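Local coordinates for putative glycosyltransferase (Mannosyltransferase) involved in glycosylating the PBCV-1 major capsid protein (PDB 2P6W), which is probably a viral glycosyltransferase acting on the major capsid protein, its N-terminal domain binding manganese and nucleotide sugar, at residues I8-H14 against Y38-E44; T25-V29 against L79-V85; E49-A54 against W139-N143. One frame throughout, in Å; residues are numbered along the deposited sequence.

How the contacts relate
Contacts 1 and 2 belong to the nucleotide-sugar end of the domain. Their centres are 10 Å apart and they touch. Ser12 OG lies 2.6 Å from Leu79 O, and His14 ND1 lies 2.8 Å from Ser81 OG; both are probable hydrogen bonds. Helix 20-36, which supplies one side of contact 2, also links the two strands of contact 1. Gly13 of contact 1 and Asp80 and Ser81 of contact 2 bind UDP and UDP-glucose in structures of this protein. Contact 2 also holds the manganese ion. Contact 3 is a surface contact, its centre 20 Å from that of contact 1 and 22 Å from that of contact 2.

Contact 1: I8-H14 against Y38-E44; sequences ITILSGH and YNFYYEE
Six backbone hydrogen bonds join Ile8-His14 to Tyr38-Glu44 as neighbouring parallel strands. Tyr41 N gives a nearly straight bond to Ile10 O at 2.9 Å, with an N-H...O angle of 167°. Glu43 N donates to Ser12 O, also at 2.9 Å. In the other direction Ile10 N, Ser12 N and His14 N donate to Asn39 O, Tyr41 O and Glu43 O. Asn39 N to Ile8 O begins the series.

Side-chain polar groups lie around this core. Thr9 OG1 is bonded mainly to Thr73 OG1; Asn39 OD1, 3.0 Å from Thr9 OG1, is a weak second partner. Tyr41 OH donates to Glu43 OE1 at 2.6 Å, and this oxygen lies at the Tyr41 ring edge, in its plane. Glu43 OE1 also bonds Gln65, and OE2 bonds Ser45. These partners limit the carboxylate's rotation.

The Tyr42 ring packs on the strand end. Its CG is anti to the backbone N (chi1 -164°), which carries the ring over the Ser12-His14 backbone. Gly13 CA sits over one face in a CH-pi contact, 3.8 Å from the centroid of the Tyr42 ring. Beyond it, Tyr42 OH reaches His14 CB at 3.2 Å. At the other end Tyr38 lies beside Ile8 and points the same way, with Tyr38 CD1 3.7 Å from Ile8 CB. Ile10 CD1 approaches Tyr38 CD2 obliquely, from the same side of the ring as Ile8.

The two strands and helix 20-36 form a beta-alpha-beta unit, as at the start of a GT-A nucleotide-binding fold. Strand 39-43 is outermost in the main sheet. Gly13 binds UDP in structures of this protein, though no nucleotide is bound in this model. The six bonds fix the strand register, and Gly13 lies against the Tyr42 ring, consistent with a defined backbone path at the nucleotide site.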
loop_
_atom_site.group_PDB
_atom_site.type_symbol
_atom_site.label_atom_id
_atom_site.label_comp_id
_atom_site.label_asym_id
_atom_site.label_seq_id
_atom_site.Cartn_x
_atom_site.Cartn_y
_atom_site.Cartn_z
ATOM N N ILE A 8 -5.985 13.262 -0.595
ATOM C CA ILE A 8 -5.380 11.934 -0.438
ATOM C C ILE A 8 -4.948 11.714 1.004
ATOM O O ILE A 8 -4.353 12.609 1.610
ATOM C CB ILE A 8 -4.171 11.797 -1.369
ATOM C CG1 ILE A 8 -4.639 11.805 -2.823
ATOM C CG2 ILE A 8 -3.340 10.512 -1.056
ATOM C CD1 ILE A 8 -3.522 12.102 -3.830
ATOM N N THR A 9 -5.244 10.525 1.545
ATOM C CA THR A 9 -4.752 10.111 2.855
ATOM C C THR A 9 -3.875 8.894 2.643
ATOM O O THR A 9 -4.349 7.875 2.132
ATOM C CB THR A 9 -5.912 9.719 3.791
ATOM O OG1 THR A 9 -6.682 10.890 4.094
ATOM C CG2 THR A 9 -5.411 9.082 5.101
ATOM N N ILE A 10 -2.602 9.006 2.996
ATOM C CA ILE A 10 -1.725 7.847 2.952
ATOM C C ILE A 10 -1.830 7.172 4.298
ATOM O O ILE A 10 -1.820 7.846 5.332
ATOM C CB ILE A 10 -0.265 8.235 2.635
ATOM C CG1 ILE A 10 -0.238 9.040 1.330
ATOM C CG2 ILE A 10 0.639 6.971 2.582
ATOM C CD1 ILE A 10 1.131 9.373 0.799
ATOM N N LEU A 11 -1.934 5.850 4.273
ATOM C CA LEU A 11 -2.005 5.083 5.518
ATOM C C LEU A 11 -1.033 3.922 5.496
ATOM O O LEU A 11 -0.723 3.351 4.448
ATOM C CB LEU A 11 -3.427 4.590 5.825
ATOM C CG LEU A 11 -4.069 3.677 4.780
ATOM C CD1 LEU A 11 -4.911 2.605 5.442
ATOM C CD2 LEU A 11 -4.924 4.481 3.826
ATOM N N SER A 12 -0.570 3.572 6.695
ATOM C CA SER A 12 0.314 2.433 6.873
ATOM C C SER A 12 0.252 2.051 8.329
ATOM O O SER A 12 -0.622 2.540 9.075
ATOM C CB SER A 12 1.749 2.800 6.478
ATOM O OG SER A 12 2.599 1.652 6.419
ATOM N N GLY A 13 1.181 1.204 8.752
ATOM C CA GLY A 13 1.252 0.838 10.167
ATOM C C GLY A 13 2.333 -0.176 10.371
ATOM O O GLY A 13 2.774 -0.815 9.411
ATOM N N HIS A 14 2.772 -0.315 11.623
ATOM C CA HIS A 14 3.748 -1.342 11.989
ATOM C C HIS A 14 3.750 -1.528 13.485
ATOM O O HIS A 14 3.571 -0.573 14.232
ATOM C CB HIS A 14 5.165 -0.996 11.544
ATOM C CG HIS A 14 6.074 -2.186 11.524
ATOM N ND1 HIS A 14 6.185 -3.017 10.428
ATOM C CD2 HIS A 14 6.866 -2.722 12.486
ATOM C CE1 HIS A 14 7.030 -3.995 10.704
ATOM N NE2 HIS A 14 7.449 -3.845 11.951
ATOM N N TYR A 38 -0.966 16.025 2.091
ATOM C CA TYR A 38 -1.769 14.806 2.221
ATOM C C TYR A 38 -1.957 14.478 3.684
ATOM O O TYR A 38 -1.113 14.808 4.511
ATOM C CB TYR A 38 -1.097 13.605 1.544
ATOM C CG TYR A 38 -0.684 13.804 0.111
ATOM C CD1 TYR A 38 -1.547 14.388 -0.818
ATOM C CD2 TYR A 38 0.553 13.335 -0.344
ATOM C CE1 TYR A 38 -1.171 14.547 -2.167
ATOM C CE2 TYR A 38 0.940 13.499 -1.686
ATOM C CZ TYR A 38 0.072 14.107 -2.594
ATOM O OH TYR A 38 0.438 14.268 -3.914
ATOM N N ASN A 39 -3.049 13.783 4.015
ATOM C CA ASN A 39 -3.227 13.305 5.388
ATOM C C ASN A 39 -2.383 12.055 5.544
ATOM O O ASN A 39 -2.114 11.372 4.560
ATOM C CB ASN A 39 -4.686 12.940 5.679
ATOM C CG ASN A 39 -5.656 14.061 5.355
ATOM O OD1 ASN A 39 -6.639 13.868 4.606
ATOM N ND2 ASN A 39 -5.386 15.243 5.889
ATOM N N PHE A 40 -1.962 11.770 6.771
ATOM C CA PHE A 40 -1.169 10.592 7.066
ATOM C C PHE A 40 -1.771 9.899 8.287
ATOM O O PHE A 40 -1.927 10.533 9.336
ATOM C CB PHE A 40 0.284 10.996 7.332
ATOM C CG PHE A 40 1.173 9.852 7.678
ATOM C CD1 PHE A 40 1.306 8.769 6.818
ATOM C CD2 PHE A 40 1.882 9.853 8.877
ATOM C CE1 PHE A 40 2.142 7.684 7.147
ATOM C CE2 PHE A 40 2.723 8.781 9.214
ATOM C CZ PHE A 40 2.860 7.709 8.342
ATOM N N TYR A 41 -2.154 8.629 8.118
ATOM C CA TYR A 41 -2.653 7.798 9.213
ATOM C C TYR A 41 -1.706 6.637 9.415
ATOM O O TYR A 41 -1.394 5.920 8.462
ATOM C CB TYR A 41 -4.080 7.235 8.970
ATOM C CG TYR A 41 -4.522 6.467 10.183
ATOM C CD1 TYR A 41 -5.100 7.119 11.267
ATOM C CD2 TYR A 41 -4.259 5.103 10.299
ATOM C CE1 TYR A 41 -5.441 6.432 12.419
ATOM C CE2 TYR A 41 -4.607 4.397 11.441
ATOM C CZ TYR A 41 -5.184 5.078 12.511
ATOM O OH TYR A 41 -5.520 4.420 13.676
ATOM N N TYR A 42 -1.259 6.433 10.658
ATOM C CA TYR A 42 -0.328 5.329 10.947
ATOM C C TYR A 42 -0.798 4.491 12.125
ATOM O O TYR A 42 -0.987 5.024 13.228
ATOM C CB TYR A 42 1.054 5.902 11.251
ATOM C CG TYR A 42 2.165 4.900 11.190
ATOM C CD1 TYR A 42 2.680 4.475 9.958
ATOM C CD2 TYR A 42 2.726 4.370 12.359
ATOM C CE1 TYR A 42 3.731 3.528 9.911
ATOM C CE2 TYR A 42 3.764 3.457 12.314
ATOM C CZ TYR A 42 4.266 3.038 11.094
ATOM O OH TYR A 42 5.309 2.131 11.044
ATOM N N GLU A 43 -1.002 3.192 11.904
ATOM C CA GLU A 43 -1.482 2.310 12.959
ATOM C C GLU A 43 -0.311 1.735 13.751
ATOM O O GLU A 43 0.504 0.979 13.217
ATOM C CB GLU A 43 -2.332 1.196 12.364
ATOM C CG GLU A 43 -3.013 0.295 13.416
ATOM C CD GLU A 43 -4.131 1.027 14.171
ATOM O OE1 GLU A 43 -4.819 1.876 13.552
ATOM O OE2 GLU A 43 -4.315 0.747 15.377
ATOM N N GLU A 44 -0.238 2.100 15.025
ATOM C CA GLU A 44 0.865 1.655 15.883
ATOM C C GLU A 44 0.445 0.540 16.840
ATOM O O GLU A 44 1.280 0.030 17.589
ATOM C CB GLU A 44 1.416 2.825 16.704
ATOM C CG GLU A 44 2.142 3.902 15.924
ATOM C CD GLU A 44 2.471 5.112 16.794
ATOM O OE1 GLU A 44 2.946 4.919 17.939
ATOM O OE2 GLU A 44 2.260 6.256 16.338
#

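Contact 2: T25-V29 against L79-V85; sequences TKELV and LDSDVYV. With MN (manganese (II) ion), chain B.
Ser81 O accepts a hydrogen bond from Thr25 OG1 at 2.8 Å. The donor is tilted 26° from the carbonyl plane. The same hydroxyl is also hydrogen-bonded with Ala22 O of its own helix, so two carbonyls share one proton. With OG1 between the backbone N and carbonyl carbon (chi1 62°), Thr25 turns its hydroxyl to Ser81 O and sets CG2 against Tyr84 CB. Thr25 CB is 3.4 Å from Val83 O.

Asp80 to Val83 is a type I beta turn, closed by Val83 N to Asp80 O. It carries the DxD motif of GT-A glycosyltransferases. Asp80 OD2 and Asp82 OD2 each bind the manganese ion at 2.1 Å, and His195 is a third protein ligand. The other Asp80 oxygen, OD1, is held by Arg59 and Trp78. The helix meets the turn through Ser81 O and Val83 O; Asp80 and Asp82 set off from the backbone away from the helix.

Further along, the contact is apolar. The Val29 and Leu79 side chains cross, with Val29 CG2 3.9 Å from Leu79 CD1. Val29 CG2 also meets Val85 CG2. Leu28 lies alongside Tyr84, its CD1 4.1 Å from Tyr84 CB. Met208 of helix 201-210 touches Thr25, Leu28 and Tyr84.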
loop_
_atom_site.group_PDB
_atom_site.type_symbol
_atom_site.label_atom_id
_atom_site.label_comp_id
_atom_site.label_asym_id
_atom_site.label_seq_id
_atom_site.Cartn_x
_atom_site.Cartn_y
_atom_site.Cartn_z
ATOM N N THR A 25 10.861 4.229 7.321
ATOM C CA THR A 25 9.880 4.392 6.254
ATOM C C THR A 25 8.719 5.273 6.722
ATOM O O THR A 25 8.279 6.143 5.977
ATOM C CB THR A 25 9.339 3.055 5.741
ATOM O OG1 THR A 25 8.667 2.390 6.809
ATOM C CG2 THR A 25 10.476 2.177 5.224
ATOM N N LYS A 26 8.234 5.049 7.946
ATOM C CA LYS A 26 7.200 5.922 8.508
ATOM C C LYS A 26 7.621 7.402 8.424
ATOM O O LYS A 26 6.850 8.251 7.969
ATOM C CB LYS A 26 6.925 5.558 9.963
ATOM C CG LYS A 26 5.849 6.438 10.588
ATOM C CD LYS A 26 5.918 6.415 12.098
ATOM C CE LYS A 26 4.857 7.326 12.705
ATOM N NZ LYS A 26 4.867 7.323 14.212
ATOM N N GLU A 27 8.837 7.699 8.887
ATOM C CA GLU A 27 9.353 9.075 8.853
ATOM C C GLU A 27 9.315 9.680 7.461
ATOM O O GLU A 27 8.895 10.830 7.282
ATOM C CB GLU A 27 10.778 9.128 9.405
ATOM C CG GLU A 27 10.788 9.055 10.933
ATOM C CD GLU A 27 12.160 8.778 11.518
ATOM O OE1 GLU A 27 13.152 8.745 10.750
ATOM O OE2 GLU A 27 12.235 8.585 12.756
ATOM N N LEU A 28 9.757 8.906 6.469
ATOM C CA LEU A 28 9.803 9.397 5.085
ATOM C C LEU A 28 8.400 9.601 4.499
ATOM O O LEU A 28 8.137 10.584 3.806
ATOM C CB LEU A 28 10.634 8.451 4.209
ATOM C CG LEU A 28 12.105 8.333 4.602
ATOM C CD1 LEU A 28 12.810 7.428 3.584
ATOM C CD2 LEU A 28 12.735 9.713 4.636
ATOM N N VAL A 29 7.487 8.690 4.797
ATOM C CA VAL A 29 6.099 8.868 4.353
ATOM C C VAL A 29 5.445 10.078 5.027
ATOM O O VAL A 29 4.790 10.893 4.352
ATOM C CB VAL A 29 5.275 7.579 4.494
ATOM C CG1 VAL A 29 3.825 7.786 4.011
ATOM C CG2 VAL A 29 5.913 6.453 3.688
ATOM N N LEU A 79 0.279 1.937 1.993
ATOM C CA LEU A 79 1.674 1.550 1.744
ATOM C C LEU A 79 2.132 0.576 2.813
ATOM O O LEU A 79 1.992 0.862 4.021
ATOM C CB LEU A 79 2.596 2.777 1.825
ATOM C CG LEU A 79 2.301 3.935 0.882
ATOM C CD1 LEU A 79 3.324 5.043 1.117
ATOM C CD2 LEU A 79 2.249 3.529 -0.589
ATOM N N ASP A 80 2.690 -0.565 2.397
ATOM C CA ASP A 80 3.327 -1.492 3.355
ATOM C C ASP A 80 4.379 -0.724 4.145
ATOM O O ASP A 80 4.957 0.244 3.637
ATOM C CB ASP A 80 4.065 -2.626 2.634
ATOM C CG ASP A 80 3.141 -3.712 2.112
ATOM O OD1 ASP A 80 1.908 -3.606 2.286
ATOM O OD2 ASP A 80 3.673 -4.677 1.517
ATOM N N SER A 81 4.665 -1.159 5.364
ATOM C CA SER A 81 5.739 -0.525 6.130
ATOM C C SER A 81 7.129 -0.785 5.537
ATOM O O SER A 81 8.119 -0.176 5.975
ATOM C CB SER A 81 5.699 -0.967 7.601
ATOM O OG SER A 81 5.740 -2.386 7.691
ATOM N N ASP A 82 7.201 -1.650 4.526
ATOM C CA ASP A 82 8.457 -1.890 3.820
ATOM C C ASP A 82 8.511 -1.089 2.490
ATOM O O ASP A 82 9.336 -1.353 1.616
ATOM C CB ASP A 82 8.670 -3.379 3.619
ATOM C CG ASP A 82 7.396 -4.108 3.223
ATOM O OD1 ASP A 82 6.716 -4.670 4.118
ATOM O OD2 ASP A 82 7.065 -4.120 2.025
ATOM N N VAL A 83 7.645 -0.084 2.374
ATOM C CA VAL A 83 7.671 0.826 1.223
ATOM C C VAL A 83 8.143 2.203 1.707
ATOM O O VAL A 83 7.758 2.644 2.787
ATOM C CB VAL A 83 6.262 0.951 0.567
ATOM C CG1 VAL A 83 6.259 2.055 -0.467
ATOM C CG2 VAL A 83 5.842 -0.374 -0.083
ATOM N N TYR A 84 8.983 2.886 0.933
ATOM C CA TYR A 84 9.337 4.250 1.332
ATOM C C TYR A 84 9.261 5.213 0.160
ATOM O O TYR A 84 9.083 4.808 -0.981
ATOM C CB TYR A 84 10.717 4.298 1.978
ATOM C CG TYR A 84 11.850 3.915 1.055
ATOM C CD1 TYR A 84 12.565 4.882 0.349
ATOM C CD2 TYR A 84 12.234 2.580 0.919
ATOM C CE1 TYR A 84 13.607 4.526 -0.489
ATOM C CE2 TYR A 84 13.287 2.206 0.084
ATOM C CZ TYR A 84 13.972 3.190 -0.625
ATOM O OH TYR A 84 15.017 2.831 -1.444
ATOM N N VAL A 85 9.369 6.497 0.475
ATOM C CA VAL A 85 9.364 7.521 -0.542
ATOM C C VAL A 85 10.809 7.764 -0.965
ATOM O O VAL A 85 11.667 8.074 -0.132
ATOM C CB VAL A 85 8.719 8.814 -0.006
ATOM C CG1 VAL A 85 8.878 9.932 -1.006
ATOM C CG2 VAL A 85 7.218 8.588 0.300
HETATM MN MN MN B . 5.671 -5.419 1.216
#

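Contact 3: E49-A54 against W139-N143; sequences ETEEHA and WSLRN
Arg142 grips Glu49 side-on, with NE and NH2 each meeting one carboxylate oxygen. Arg142 NH2 donates to Glu49 OE2 at 2.9 Å, on that oxygen's syn lone pair. Arg142 NE donates to Glu49 OE1 at 3.1 Å. This bond is nearly straight, at 164°, but tilted from the carboxylate plane. A weak third bond runs from NE to OE2. The carboxylate and guanidinium planes are 43° apart, so the pair is twisted rather than flat. Both acceptor oxygens lie close to the guanidinium plane.

The remaining nitrogen, Arg142 NH1, donates to Trp139 O at 3.0 Å. It comes from above the plane of that carbonyl. Arg142 N reaches the same oxygen from the opposite face, so Trp139 O is gripped twice. All three guanidinium nitrogens thus have an acceptor, and these bonds fix the rotation of the group. The guanidinium lies almost parallel to the indole of Trp139, one face over CE2. Arg142 NH1 is 3.1 Å above the Trp139 ring plane, offset toward the rim.

The contact joins the segment that leads into helix 52-57 to the last residues of helix 132-140 and the residues that follow. Glu51 takes the N-cap position of the first helix. Phe57 of that helix touches both Trp139 and Arg142.

The His53 ring turns its edge to Arg142 O and to the amide of Asn143, with Arg142 O and Asn143 ND2 near the ring plane. His53 CD2 lies 3.0 Å from Arg142 O, and His53 NE2 is 2.7 Å from Asn143 ND2. The ring and amide planes are 71° apart. Asn143 OD1 comes to 3.4 Å from Glu49 OE1; both are acceptors and do not bond.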
loop_
_atom_site.group_PDB
_atom_site.type_symbol
_atom_site.label_atom_id
_atom_site.label_comp_id
_atom_site.label_asym_id
_atom_site.label_seq_id
_atom_site.Cartn_x
_atom_site.Cartn_y
_atom_site.Cartn_z
ATOM N N GLU A 49 -5.126 -10.259 16.075
ATOM C CA GLU A 49 -5.000 -11.503 15.313
ATOM C C GLU A 49 -3.613 -11.520 14.684
ATOM O O GLU A 49 -3.328 -10.735 13.783
ATOM C CB GLU A 49 -6.090 -11.601 14.236
ATOM C CG GLU A 49 -7.491 -11.650 14.820
ATOM C CD GLU A 49 -8.590 -11.620 13.778
ATOM O OE1 GLU A 49 -8.551 -12.436 12.840
ATOM O OE2 GLU A 49 -9.510 -10.792 13.932
ATOM N N THR A 50 -2.750 -12.409 15.173
ATOM C CA THR A 50 -1.329 -12.355 14.837
ATOM C C THR A 50 -0.837 -13.416 13.847
ATOM O O THR A 50 0.360 -13.450 13.534
ATOM C CB THR A 50 -0.454 -12.454 16.102
ATOM O OG1 THR A 50 -0.877 -13.583 16.869
ATOM C CG2 THR A 50 -0.569 -11.182 16.940
ATOM N N GLU A 51 -1.734 -14.271 13.364
ATOM C CA GLU A 51 -1.369 -15.232 12.311
ATOM C C GLU A 51 -1.044 -14.521 10.990
ATOM O O GLU A 51 -1.564 -13.432 10.710
ATOM C CB GLU A 51 -2.481 -16.266 12.089
ATOM C CG GLU A 51 -2.659 -17.274 13.228
ATOM C CD GLU A 51 -3.828 -18.211 12.974
ATOM O OE1 GLU A 51 -3.647 -19.222 12.259
ATOM O OE2 GLU A 51 -4.936 -17.937 13.495
ATOM N N GLU A 52 -0.187 -15.148 10.187
ATOM C CA GLU A 52 0.284 -14.559 8.930
ATOM C C GLU A 52 -0.853 -14.018 8.053
ATOM O O GLU A 52 -0.786 -12.879 7.579
ATOM C CB GLU A 52 1.129 -15.568 8.147
ATOM C CG GLU A 52 1.684 -15.029 6.825
ATOM C CD GLU A 52 2.557 -16.046 6.109
ATOM O OE1 GLU A 52 3.706 -16.249 6.563
ATOM O OE2 GLU A 52 2.098 -16.640 5.103
ATOM N N HIS A 53 -1.894 -14.818 7.839
ATOM C CA HIS A 53 -3.007 -14.361 6.991
ATOM C C HIS A 53 -3.659 -13.094 7.551
ATOM O O HIS A 53 -3.921 -12.134 6.810
ATOM C CB HIS A 53 -4.055 -15.466 6.775
ATOM C CG HIS A 53 -4.891 -15.759 7.977
ATOM N ND1 HIS A 53 -4.398 -16.427 9.079
ATOM C CD2 HIS A 53 -6.188 -15.478 8.254
ATOM C CE1 HIS A 53 -5.356 -16.544 9.984
ATOM N NE2 HIS A 53 -6.451 -15.976 9.509
ATOM N N ALA A 54 -3.898 -13.095 8.863
ATOM C CA ALA A 54 -4.605 -12.007 9.510
ATOM C C ALA A 54 -3.769 -10.723 9.473
ATOM O O ALA A 54 -4.301 -9.618 9.306
ATOM C CB ALA A 54 -4.988 -12.395 10.945
ATOM N N TRP A 139 -11.840 -7.325 4.551
ATOM C CA TRP A 139 -11.467 -7.684 5.926
ATOM C C TRP A 139 -12.286 -8.867 6.462
ATOM O O TRP A 139 -11.722 -9.763 7.083
ATOM C CB TRP A 139 -11.602 -6.456 6.831
ATOM C CG TRP A 139 -11.361 -6.710 8.293
ATOM C CD1 TRP A 139 -12.268 -6.565 9.302
ATOM C CD2 TRP A 139 -10.133 -7.129 8.918
ATOM N NE1 TRP A 139 -11.693 -6.870 10.516
ATOM C CE2 TRP A 139 -10.382 -7.218 10.312
ATOM C CE3 TRP A 139 -8.858 -7.457 8.436
ATOM C CZ2 TRP A 139 -9.400 -7.622 11.229
ATOM C CZ3 TRP A 139 -7.872 -7.845 9.348
ATOM C CH2 TRP A 139 -8.150 -7.927 10.732
ATOM N N SER A 140 -13.595 -8.876 6.189
ATOM C CA SER A 140 -14.497 -9.929 6.698
ATOM C C SER A 140 -14.156 -11.302 6.145
ATOM O O SER A 140 -14.556 -12.316 6.731
ATOM C CB SER A 140 -15.955 -9.596 6.370
ATOM O OG SER A 140 -16.269 -9.890 5.012
ATOM N N LEU A 141 -13.448 -11.339 5.014
ATOM C CA LEU A 141 -13.160 -12.609 4.333
ATOM C C LEU A 141 -11.878 -13.250 4.853
ATOM O O LEU A 141 -11.494 -14.328 4.399
ATOM C CB LEU A 141 -13.067 -12.409 2.816
ATOM C CG LEU A 141 -14.393 -12.103 2.127
ATOM C CD1 LEU A 141 -14.119 -11.675 0.721
ATOM C CD2 LEU A 141 -15.326 -13.310 2.147
ATOM N N ARG A 142 -11.221 -12.595 5.809
ATOM C CA ARG A 142 -9.884 -13.033 6.252
ATOM C C ARG A 142 -9.813 -14.442 6.777
ATOM O O ARG A 142 -8.746 -15.063 6.722
ATOM C CB ARG A 142 -9.298 -12.076 7.295
ATOM C CG ARG A 142 -10.043 -12.072 8.622
ATOM C CD ARG A 142 -9.579 -10.917 9.468
ATOM N NE ARG A 142 -10.200 -10.879 10.792
ATOM C CZ ARG A 142 -11.422 -10.408 11.048
ATOM N NH1 ARG A 142 -12.199 -9.956 10.062
ATOM N NH2 ARG A 142 -11.875 -10.405 12.299
ATOM N N ASN A 143 -10.922 -14.930 7.310
ATOM C CA ASN A 143 -10.914 -16.258 7.924
ATOM C C ASN A 143 -11.761 -17.286 7.181
ATOM O O ASN A 143 -12.206 -18.279 7.765
ATOM C CB ASN A 143 -11.316 -16.181 9.399
ATOM C CG ASN A 143 -10.205 -15.635 10.291
ATOM O OD1 ASN A 143 -10.412 -14.679 11.042
ATOM N ND2 ASN A 143 -9.030 -16.258 10.234
#